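Local coordinates for protein prolyl oligopeptidase (PDB 1YR2) that probably hydrolyses oligopeptides after proline, and less readily after alanine, as a serine peptidase of the prolyl oligopeptidase family, at residues P416-S424 and V434-T444; S186-V194 and E205-W216. All coordinates share one frame; numbering follows the deposited sequence.

Contact 1. Residues P416-S424 and V434-T444; sequences PGDRHAYLS and VLALDPATAKT
Ala421 faces Leu437, and Leu423 faces Leu435, as antiparallel hydrogen-bonded pairs. Each pair exchanges two backbone bonds. In the first, Leu437 N gives Ala421 O a nearly straight bond of 2.8 Å (174° at the hydrogen), while Ala421 N to Leu437 O is longer at 3.1 Å and more bent (142°). Tyr422 and Ala436 form the non-hydrogen-bonded pair between them, where Tyr422 CA comes to 3.2 Å from Leu435 O in a CA-H...O contact.

Apolar packing follows the alternation of the strands. On one face Ala421 CB meets Leu437 CD2 at 3.9 Å, and farther along Leu423 CD2 touches Thr444 CG2. On the other, chi1 of Val434 (174°) sets CG1 opposite its N, where it reaches Tyr422 CB (4.0 Å) and ring atom CD1. The Tyr422 hydroxyl goes on to Arg116 of the first propeller sheet, and its ring meets Trp447 edge-to-face.

Beyond the strand, Pro439 CD rests 3.2 Å from Arg419 O and near Ala421 CB. An alanine here lacks CD and the ring closure, so Arg419 O and Ala421 CB would probably face a gap and the chain after Asp438 turn more freely. A water held by Asp438 OD1 at 2.6 Å reaches Arg419 O only weakly.

Asp438 OD1 also accepts from Ala440 N in an Asx turn, and Asp438 faces Ala442 and Lys443 in a G1 beta bulge; the turn leads into the final strand of an antiparallel meander, the last blade of the beta-propeller.

Contact 2. Residues S186-V194 and E205-W216; sequences SDWRTVKFV and ELKWVKFSGLAW
Trp188 is sandwiched by two side chains of 205-216, Trp208 over one face of its indole and Lys210 over the other. Trp208 comes edge-on in a T-shaped stack, the six-membered rings 85° apart, with its CE3 4.0 Å from Trp188 CE2. On the opposite face Lys210 NZ sits 4.0 Å from the centroid of the Trp188 six-membered ring, a cation-pi contact to which CE adds a CH-pi one. After an extended start the Lys210 chain bends at chi3 (51°), which carries CE and NZ over the ring; the same ammonium also bonds to Asn240 and lies by the ring of Phe227.

Among the polar side chains, Lys207 folds at chi2 (-60°) so that NZ turns back to donate to Thr190 OG1 at 2.8 Å. Lys192 and Glu205 run alongside each other, pointing the same way, but NZ stays 4.0 Å from OE2, beyond a salt bridge. Arg189 NH1 grips Ser186 O and Trp188 O, both close to its guanidinium plane, while NE pairs with Asp166.

The backbones form antiparallel hydrogen-bonded pairs at Arg189–Val209 and Val191–Leu206; Arg189 N reaches Val209 O at 2.8 Å. A beta bulge shifts the register by one between them, and a water there joins Arg189 O to Trp208 N. Another links Asp187 O to Phe211 N.

Apolar contacts lie on the face of Val191. Its CG2 meets Val209 CG2 at 3.9 Å and also Leu214 CD2, its CB lies beside Leu206 CB, and farther along Phe193 CD2 is 4.0 Å from Trp216 CH2.

The chemistry is therefore two-sided: apolar packing, aliphatic round Val191 and aromatic at Phe193 and Trp216, lines one face, whereas at the bulged end an edge-on tryptophan and a lysine ammonium hold the Trp188 indole and Lys207 adds its bond to Thr190.

Overall arrangement
Both contacts belong to the beta-propeller domain but to different blades, with centres about 30 Å apart and nearest atoms about 13 Å apart, so they do not touch. Contact 1 pairs the two central strands of the last blade and takes in the start of its edge strand; contact 2 pairs a central strand of the second blade with its edge strand, then follows the chain into the first strand of the next. Each mixes buried and exposed residues. In contact 1 regular backbone pairing prevails, with alanine, leucine, valine and proline side chains and one tyrosine, and just one touching residue is exposed. Contact 2, with four exposed, buries more surface and relies on large aromatic and charged side chains around a bulge.

Contact 1. Residues P416-S424 and V434-T444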
loop_
_atom_site.group_PDB
_atom_site.type_symbol
_atom_site.label_atom_id
_atom_site.label_comp_id
_atom_site.label_asym_id
_atom_site.label_seq_id
_atom_site.Cartn_x
_atom_site.Cartn_y
_atom_site.Cartn_z
ATOM N N PRO A 416 -7.105 -18.596 19.424
ATOM C CA PRO A 416 -8.337 -19.104 19.996
ATOM C C PRO A 416 -8.139 -19.352 21.489
ATOM O O PRO A 416 -7.102 -19.822 21.903
ATOM C CB PRO A 416 -8.540 -20.438 19.269
ATOM C CG PRO A 416 -7.789 -20.363 18.080
ATOM C CD PRO A 416 -6.597 -19.465 18.341
ATOM N N GLY A 417 -9.104 -18.994 22.296
ATOM C CA GLY A 417 -8.989 -19.195 23.731
ATOM C C GLY A 417 -8.202 -18.114 24.468
ATOM O O GLY A 417 -8.165 -18.154 25.664
ATOM N N ASP A 418 -7.538 -17.199 23.754
ATOM C CA ASP A 418 -6.782 -16.102 24.352
ATOM C C ASP A 418 -7.657 -14.830 24.334
ATOM O O ASP A 418 -8.195 -14.464 23.277
ATOM C CB ASP A 418 -5.499 -15.906 23.523
ATOM C CG ASP A 418 -4.494 -14.981 24.166
ATOM O OD1 ASP A 418 -4.875 -14.101 24.974
ATOM O OD2 ASP A 418 -3.263 -15.069 23.880
ATOM N N ARG A 419 -7.737 -14.116 25.452
ATOM C CA ARG A 419 -8.540 -12.895 25.542
ATOM C C ARG A 419 -7.844 -11.631 25.010
ATOM O O ARG A 419 -8.482 -10.614 24.875
ATOM C CB ARG A 419 -8.977 -12.668 26.982
ATOM C CG ARG A 419 -7.875 -12.204 27.938
ATOM C CD ARG A 419 -8.233 -12.484 29.382
ATOM N NE ARG A 419 -7.092 -12.441 30.299
ATOM C CZ ARG A 419 -7.211 -12.386 31.626
ATOM N NH1 ARG A 419 -8.417 -12.377 32.200
ATOM N NH2 ARG A 419 -6.128 -12.346 32.398
ATOM N N HIS A 420 -6.547 -11.708 24.715
ATOM C CA HIS A 420 -5.768 -10.573 24.219
ATOM C C HIS A 420 -5.585 -10.794 22.728
ATOM O O HIS A 420 -5.047 -11.831 22.291
ATOM C CB HIS A 420 -4.404 -10.486 24.907
ATOM C CG HIS A 420 -4.499 -10.196 26.366
ATOM N ND1 HIS A 420 -5.205 -9.114 26.856
ATOM C CD2 HIS A 420 -4.065 -10.889 27.443
ATOM C CE1 HIS A 420 -5.178 -9.143 28.181
ATOM N NE2 HIS A 420 -4.478 -10.202 28.557
ATOM N N ALA A 421 -6.127 -9.879 21.949
ATOM C CA ALA A 421 -5.864 -9.842 20.514
ATOM C C ALA A 421 -5.365 -8.456 20.094
ATOM O O ALA A 421 -5.374 -7.522 20.886
ATOM C CB ALA A 421 -7.118 -10.228 19.746
ATOM N N TYR A 422 -4.905 -8.339 18.862
ATOM C CA TYR A 422 -4.247 -7.121 18.352
ATOM C C TYR A 422 -4.618 -6.959 16.886
ATOM O O TYR A 422 -4.780 -7.953 16.177
ATOM C CB TYR A 422 -2.729 -7.229 18.493
ATOM C CG TYR A 422 -2.359 -7.503 19.925
ATOM C CD1 TYR A 422 -2.214 -6.462 20.834
ATOM C CD2 TYR A 422 -2.329 -8.816 20.410
ATOM C CE1 TYR A 422 -1.950 -6.712 22.206
ATOM C CE2 TYR A 422 -2.092 -9.088 21.747
ATOM C CZ TYR A 422 -1.919 -8.033 22.643
ATOM O OH TYR A 422 -1.697 -8.321 23.961
ATOM N N LEU A 423 -4.741 -5.715 16.446
ATOM C CA LEU A 423 -5.121 -5.361 15.079
ATOM C C LEU A 423 -4.216 -4.222 14.626
ATOM O O LEU A 423 -4.031 -3.251 15.364
ATOM C CB LEU A 423 -6.602 -4.914 15.086
ATOM C CG LEU A 423 -7.339 -4.508 13.835
ATOM C CD1 LEU A 423 -7.312 -5.655 12.866
ATOM C CD2 LEU A 423 -8.807 -4.305 14.161
ATOM N N SER A 424 -3.672 -4.311 13.419
ATOM C CA SER A 424 -2.856 -3.259 12.851
ATOM C C SER A 424 -3.751 -2.270 12.068
ATOM O O SER A 424 -4.557 -2.680 11.244
ATOM C CB SER A 424 -1.768 -3.874 11.965
ATOM O OG SER A 424 -0.987 -2.832 11.409
ATOM N N VAL A 434 -0.261 -0.696 16.221
ATOM C CA VAL A 434 -0.940 -1.831 16.819
ATOM C C VAL A 434 -1.982 -1.368 17.845
ATOM O O VAL A 434 -1.654 -0.636 18.785
ATOM C CB VAL A 434 0.110 -2.771 17.490
ATOM C CG1 VAL A 434 -0.601 -3.900 18.250
ATOM C CG2 VAL A 434 1.111 -3.319 16.437
ATOM N N LEU A 435 -3.236 -1.752 17.647
ATOM C CA LEU A 435 -4.311 -1.595 18.620
ATOM C C LEU A 435 -4.556 -2.881 19.385
ATOM O O LEU A 435 -4.462 -3.973 18.811
ATOM C CB LEU A 435 -5.621 -1.251 17.904
ATOM C CG LEU A 435 -5.581 -0.004 17.014
ATOM C CD1 LEU A 435 -6.963 0.086 16.293
ATOM C CD2 LEU A 435 -5.252 1.248 17.801
ATOM N N ALA A 436 -4.974 -2.766 20.644
ATOM C CA ALA A 436 -5.377 -3.942 21.401
ATOM C C ALA A 436 -6.843 -4.161 21.043
ATOM O O ALA A 436 -7.605 -3.193 20.903
ATOM C CB ALA A 436 -5.217 -3.721 22.911
ATOM N N LEU A 437 -7.200 -5.412 20.799
ATOM C CA LEU A 437 -8.552 -5.814 20.460
ATOM C C LEU A 437 -9.046 -6.763 21.526
ATOM O O LEU A 437 -8.401 -7.738 21.818
ATOM C CB LEU A 437 -8.559 -6.506 19.090
ATOM C CG LEU A 437 -9.813 -7.243 18.676
ATOM C CD1 LEU A 437 -10.944 -6.272 18.451
ATOM C CD2 LEU A 437 -9.496 -8.093 17.428
ATOM N N ASP A 438 -10.196 -6.471 22.122
ATOM C CA ASP A 438 -10.854 -7.406 23.031
ATOM C C ASP A 438 -11.841 -8.176 22.181
ATOM O O ASP A 438 -12.840 -7.641 21.729
ATOM C CB ASP A 438 -11.584 -6.649 24.131
ATOM C CG ASP A 438 -12.285 -7.583 25.118
ATOM O OD1 ASP A 438 -12.395 -8.788 24.849
ATOM O OD2 ASP A 438 -12.771 -7.170 26.168
ATOM N N PRO A 439 -11.558 -9.426 21.903
ATOM C CA PRO A 439 -12.387 -10.156 20.944
ATOM C C PRO A 439 -13.788 -10.414 21.470
ATOM O O PRO A 439 -14.672 -10.466 20.641
ATOM C CB PRO A 439 -11.550 -11.415 20.647
ATOM C CG PRO A 439 -10.761 -11.618 21.787
ATOM C CD PRO A 439 -10.464 -10.251 22.423
ATOM N N ALA A 440 -14.011 -10.459 22.783
ATOM C CA ALA A 440 -15.357 -10.692 23.344
ATOM C C ALA A 440 -16.275 -9.501 23.147
ATOM O O ALA A 440 -17.471 -9.661 23.092
ATOM C CB ALA A 440 -15.252 -11.016 24.849
ATOM N N THR A 441 -15.731 -8.282 23.081
ATOM C CA THR A 441 -16.564 -7.095 22.855
ATOM C C THR A 441 -16.365 -6.447 21.469
ATOM O O THR A 441 -17.104 -5.538 21.107
ATOM C CB THR A 441 -16.250 -6.056 23.888
ATOM O OG1 THR A 441 -14.872 -5.686 23.765
ATOM C CG2 THR A 441 -16.345 -6.635 25.315
ATOM N N ALA A 442 -15.331 -6.883 20.741
ATOM C CA ALA A 442 -14.999 -6.379 19.418
ATOM C C ALA A 442 -14.651 -4.887 19.505
ATOM O O ALA A 442 -14.991 -4.110 18.629
ATOM C CB ALA A 442 -16.157 -6.653 18.440
ATOM N N LYS A 443 -13.927 -4.513 20.559
ATOM C CA LYS A 443 -13.497 -3.137 20.759
ATOM C C LYS A 443 -11.978 -3.011 20.766
ATOM O O LYS A 443 -11.261 -3.807 21.371
ATOM C CB LYS A 443 -14.028 -2.621 22.087
ATOM C CG LYS A 443 -15.554 -2.395 22.176
ATOM C CD LYS A 443 -15.911 -1.848 23.577
ATOM C CE LYS A 443 -17.263 -1.103 23.617
ATOM N NZ LYS A 443 -18.336 -1.894 22.922
ATOM N N THR A 444 -11.496 -1.997 20.078
ATOM C CA THR A 444 -10.088 -1.677 20.074
ATOM C C THR A 444 -9.814 -0.566 21.052
ATOM O O THR A 444 -10.655 0.285 21.306
ATOM C CB THR A 444 -9.597 -1.302 18.687
ATOM O OG1 THR A 444 -10.339 -0.188 18.157
ATOM C CG2 THR A 444 -9.819 -2.468 17.710
HETATM O O HOH W 1 -11.839 -11.252 25.614
#

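Contact 2. Residues S186-V194 and E205-W216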
loop_
_atom_site.group_PDB
_atom_site.type_symbol
_atom_site.label_atom_id
_atom_site.label_comp_id
_atom_site.label_asym_id
_atom_site.label_seq_id
_atom_site.Cartn_x
_atom_site.Cartn_y
_atom_site.Cartn_z
ATOM N N SER A 186 20.246 -13.730 -1.294
ATOM C CA SER A 186 19.868 -15.109 -1.621
ATOM C C SER A 186 18.418 -15.449 -1.258
ATOM O O SER A 186 17.862 -14.934 -0.288
ATOM C CB SER A 186 20.801 -16.065 -0.895
ATOM O OG SER A 186 20.502 -17.382 -1.255
ATOM N N ASP A 187 17.797 -16.333 -2.033
ATOM C CA ASP A 187 16.485 -16.910 -1.653
ATOM C C ASP A 187 16.609 -18.052 -0.645
ATOM O O ASP A 187 15.614 -18.463 -0.061
ATOM C CB ASP A 187 15.768 -17.444 -2.889
ATOM C CG ASP A 187 15.283 -16.354 -3.810
ATOM O OD1 ASP A 187 14.832 -15.282 -3.320
ATOM O OD2 ASP A 187 15.277 -16.529 -5.046
ATOM N N TRP A 188 17.815 -18.606 -0.505
ATOM C CA TRP A 188 18.070 -19.655 0.485
ATOM C C TRP A 188 17.958 -19.026 1.892
ATOM O O TRP A 188 18.216 -17.835 2.061
ATOM C CB TRP A 188 19.469 -20.236 0.322
ATOM C CG TRP A 188 19.698 -21.095 -0.938
ATOM C CD1 TRP A 188 20.599 -20.854 -1.965
ATOM C CD2 TRP A 188 19.045 -22.327 -1.266
ATOM N NE1 TRP A 188 20.512 -21.854 -2.909
ATOM C CE2 TRP A 188 19.579 -22.776 -2.505
ATOM C CE3 TRP A 188 18.054 -23.109 -0.634
ATOM C CZ2 TRP A 188 19.139 -23.959 -3.128
ATOM C CZ3 TRP A 188 17.637 -24.277 -1.226
ATOM C CH2 TRP A 188 18.189 -24.706 -2.473
ATOM N N ARG A 189 17.622 -19.841 2.886
ATOM C CA ARG A 189 17.570 -19.414 4.261
ATOM C C ARG A 189 18.273 -20.430 5.125
ATOM O O ARG A 189 18.415 -21.624 4.760
ATOM C CB ARG A 189 16.137 -19.297 4.709
ATOM C CG ARG A 189 15.358 -18.214 4.031
ATOM C CD ARG A 189 15.800 -16.786 4.357
ATOM N NE ARG A 189 14.947 -15.822 3.683
ATOM C CZ ARG A 189 15.175 -15.340 2.469
ATOM N NH1 ARG A 189 16.208 -15.737 1.760
ATOM N NH2 ARG A 189 14.339 -14.481 1.944
ATOM N N THR A 190 18.748 -19.976 6.270
ATOM C CA THR A 190 19.244 -20.870 7.299
ATOM C C THR A 190 18.287 -20.674 8.450
ATOM O O THR A 190 18.045 -19.529 8.834
ATOM C CB THR A 190 20.621 -20.491 7.773
ATOM O OG1 THR A 190 21.559 -20.565 6.676
ATOM C CG2 THR A 190 21.124 -21.500 8.908
ATOM N N VAL A 191 17.716 -21.753 8.994
ATOM C CA VAL A 191 16.867 -21.620 10.171
ATOM C C VAL A 191 17.672 -21.907 11.416
ATOM O O VAL A 191 18.355 -22.879 11.474
ATOM C CB VAL A 191 15.669 -22.533 10.101
ATOM C CG1 VAL A 191 14.844 -22.432 11.364
ATOM C CG2 VAL A 191 14.798 -22.158 8.861
ATOM N N LYS A 192 17.615 -21.018 12.392
ATOM C CA LYS A 192 18.402 -21.108 13.632
ATOM C C LYS A 192 17.395 -21.016 14.788
ATOM O O LYS A 192 16.217 -20.705 14.600
ATOM C CB LYS A 192 19.367 -19.935 13.717
ATOM C CG LYS A 192 20.467 -19.984 12.694
ATOM C CD LYS A 192 21.451 -18.856 12.844
ATOM C CE LYS A 192 22.320 -18.790 11.607
ATOM N NZ LYS A 192 23.469 -17.872 11.762
ATOM N N PHE A 193 17.875 -21.251 15.987
ATOM C CA PHE A 193 17.016 -21.286 17.156
ATOM C C PHE A 193 17.738 -20.568 18.315
ATOM O O PHE A 193 18.959 -20.655 18.483
ATOM C CB PHE A 193 16.709 -22.746 17.543
ATOM C CG PHE A 193 16.025 -23.569 16.467
ATOM C CD1 PHE A 193 16.752 -24.184 15.453
ATOM C CD2 PHE A 193 14.628 -23.747 16.486
ATOM C CE1 PHE A 193 16.120 -24.910 14.471
ATOM C CE2 PHE A 193 13.992 -24.507 15.548
ATOM C CZ PHE A 193 14.704 -25.094 14.531
ATOM N N VAL A 194 16.945 -19.920 19.162
ATOM C CA VAL A 194 17.440 -19.329 20.393
ATOM C C VAL A 194 16.528 -19.785 21.555
ATOM O O VAL A 194 15.328 -20.044 21.377
ATOM C CB VAL A 194 17.488 -17.795 20.232
ATOM C CG1 VAL A 194 16.117 -17.200 20.030
ATOM C CG2 VAL A 194 18.140 -17.131 21.364
ATOM N N GLU A 205 20.836 -25.942 13.260
ATOM C CA GLU A 205 20.696 -25.092 12.110
ATOM C C GLU A 205 20.178 -25.931 10.981
ATOM O O GLU A 205 20.620 -27.095 10.768
ATOM C CB GLU A 205 21.996 -24.419 11.694
ATOM C CG GLU A 205 22.687 -23.546 12.732
ATOM C CD GLU A 205 23.785 -22.704 12.102
ATOM O OE1 GLU A 205 24.198 -23.013 10.964
ATOM O OE2 GLU A 205 24.220 -21.729 12.736
ATOM N N LEU A 206 19.252 -25.354 10.226
ATOM C CA LEU A 206 18.650 -26.044 9.105
ATOM C C LEU A 206 19.106 -25.309 7.859
ATOM O O LEU A 206 18.939 -24.067 7.754
ATOM C CB LEU A 206 17.113 -26.054 9.195
ATOM C CG LEU A 206 16.511 -26.678 10.472
ATOM C CD1 LEU A 206 15.038 -26.519 10.441
ATOM C CD2 LEU A 206 16.822 -28.142 10.631
ATOM N N LYS A 207 19.683 -26.071 6.922
ATOM C CA LYS A 207 20.161 -25.544 5.651
ATOM C C LYS A 207 19.224 -25.981 4.523
ATOM O O LYS A 207 18.396 -26.883 4.676
ATOM C CB LYS A 207 21.626 -26.002 5.375
ATOM C CG LYS A 207 22.668 -25.475 6.367
ATOM C CD LYS A 207 22.693 -23.960 6.358
ATOM C CE LYS A 207 23.919 -23.345 7.061
ATOM N NZ LYS A 207 23.980 -21.885 6.707
ATOM N N TRP A 208 19.330 -25.247 3.417
ATOM C CA TRP A 208 18.592 -25.459 2.160
ATOM C C TRP A 208 17.117 -25.196 2.278
ATOM O O TRP A 208 16.296 -25.734 1.537
ATOM C CB TRP A 208 18.877 -26.832 1.559
ATOM C CG TRP A 208 20.322 -27.112 1.580
ATOM C CD1 TRP A 208 20.966 -28.034 2.361
ATOM C CD2 TRP A 208 21.336 -26.408 0.862
ATOM N NE1 TRP A 208 22.319 -27.976 2.134
ATOM C CE2 TRP A 208 22.580 -26.988 1.218
ATOM C CE3 TRP A 208 21.322 -25.362 -0.080
ATOM C CZ2 TRP A 208 23.800 -26.541 0.691
ATOM C CZ3 TRP A 208 22.537 -24.913 -0.615
ATOM C CH2 TRP A 208 23.761 -25.508 -0.228
ATOM N N VAL A 209 16.782 -24.319 3.213
ATOM C CA VAL A 209 15.403 -23.914 3.418
ATOM C C VAL A 209 15.173 -22.815 2.391
ATOM O O VAL A 209 16.055 -21.981 2.151
ATOM C CB VAL A 209 15.261 -23.369 4.818
ATOM C CG1 VAL A 209 13.911 -22.755 5.033
ATOM C CG2 VAL A 209 15.552 -24.461 5.850
ATOM N N LYS A 210 14.025 -22.833 1.759
ATOM C CA LYS A 210 13.721 -21.814 0.783
ATOM C C LYS A 210 12.252 -21.735 0.550
ATOM O O LYS A 210 11.575 -22.769 0.466
ATOM C CB LYS A 210 14.473 -22.066 -0.536
ATOM C CG LYS A 210 14.093 -21.075 -1.660
ATOM C CD LYS A 210 14.976 -21.129 -2.912
ATOM C CE LYS A 210 15.173 -22.467 -3.510
ATOM N NZ LYS A 210 16.069 -22.350 -4.732
ATOM N N PHE A 211 11.732 -20.512 0.445
ATOM C CA PHE A 211 10.283 -20.337 0.239
ATOM C C PHE A 211 9.446 -21.150 1.228
ATOM O O PHE A 211 8.510 -21.856 0.833
ATOM C CB PHE A 211 9.873 -20.688 -1.217
ATOM C CG PHE A 211 10.604 -19.890 -2.258
ATOM C CD1 PHE A 211 10.854 -18.546 -2.058
ATOM C CD2 PHE A 211 10.993 -20.492 -3.459
ATOM C CE1 PHE A 211 11.580 -17.821 -3.024
ATOM C CE2 PHE A 211 11.679 -19.792 -4.417
ATOM C CZ PHE A 211 11.987 -18.438 -4.183
ATOM N N SER A 212 9.761 -20.990 2.513
ATOM C CA SER A 212 9.211 -21.796 3.599
ATOM C C SER A 212 8.473 -20.991 4.656
ATOM O O SER A 212 8.793 -19.825 4.885
ATOM C CB SER A 212 10.402 -22.432 4.269
ATOM O OG SER A 212 10.043 -23.370 5.259
ATOM N N GLY A 213 7.538 -21.628 5.318
ATOM C CA GLY A 213 7.075 -21.219 6.625
ATOM C C GLY A 213 7.964 -21.690 7.746
ATOM O O GLY A 213 9.011 -22.318 7.535
ATOM N N LEU A 214 7.553 -21.363 8.961
ATOM C CA LEU A 214 8.163 -21.897 10.151
ATOM C C LEU A 214 6.937 -22.263 10.945
ATOM O O LEU A 214 6.094 -21.399 11.228
ATOM C CB LEU A 214 8.942 -20.826 10.899
ATOM C CG LEU A 214 10.129 -20.208 10.208
ATOM C CD1 LEU A 214 10.674 -19.089 11.060
ATOM C CD2 LEU A 214 11.185 -21.247 9.892
ATOM N N ALA A 215 6.782 -23.524 11.274
ATOM C CA ALA A 215 5.595 -23.922 12.034
ATOM C C ALA A 215 5.968 -24.934 13.072
ATOM O O ALA A 215 6.410 -26.041 12.746
ATOM C CB ALA A 215 4.537 -24.503 11.130
ATOM N N TRP A 216 5.725 -24.599 14.340
ATOM C CA TRP A 216 6.080 -25.506 15.415
ATOM C C TRP A 216 5.034 -26.617 15.527
ATOM O O TRP A 216 3.829 -26.378 15.402
ATOM C CB TRP A 216 6.152 -24.740 16.744
ATOM C CG TRP A 216 7.397 -23.915 16.898
ATOM C CD1 TRP A 216 7.587 -22.618 16.510
ATOM C CD2 TRP A 216 8.644 -24.342 17.452
ATOM N NE1 TRP A 216 8.851 -22.199 16.829
ATOM C CE2 TRP A 216 9.535 -23.246 17.387
ATOM C CE3 TRP A 216 9.083 -25.528 18.038
ATOM C CZ2 TRP A 216 10.842 -23.313 17.847
ATOM C CZ3 TRP A 216 10.356 -25.608 18.494
ATOM C CH2 TRP A 216 11.232 -24.486 18.425
HETATM O O HOH W 2 13.152 -18.063 0.993
HETATM O O HOH W 3 20.879 -22.562 3.410
#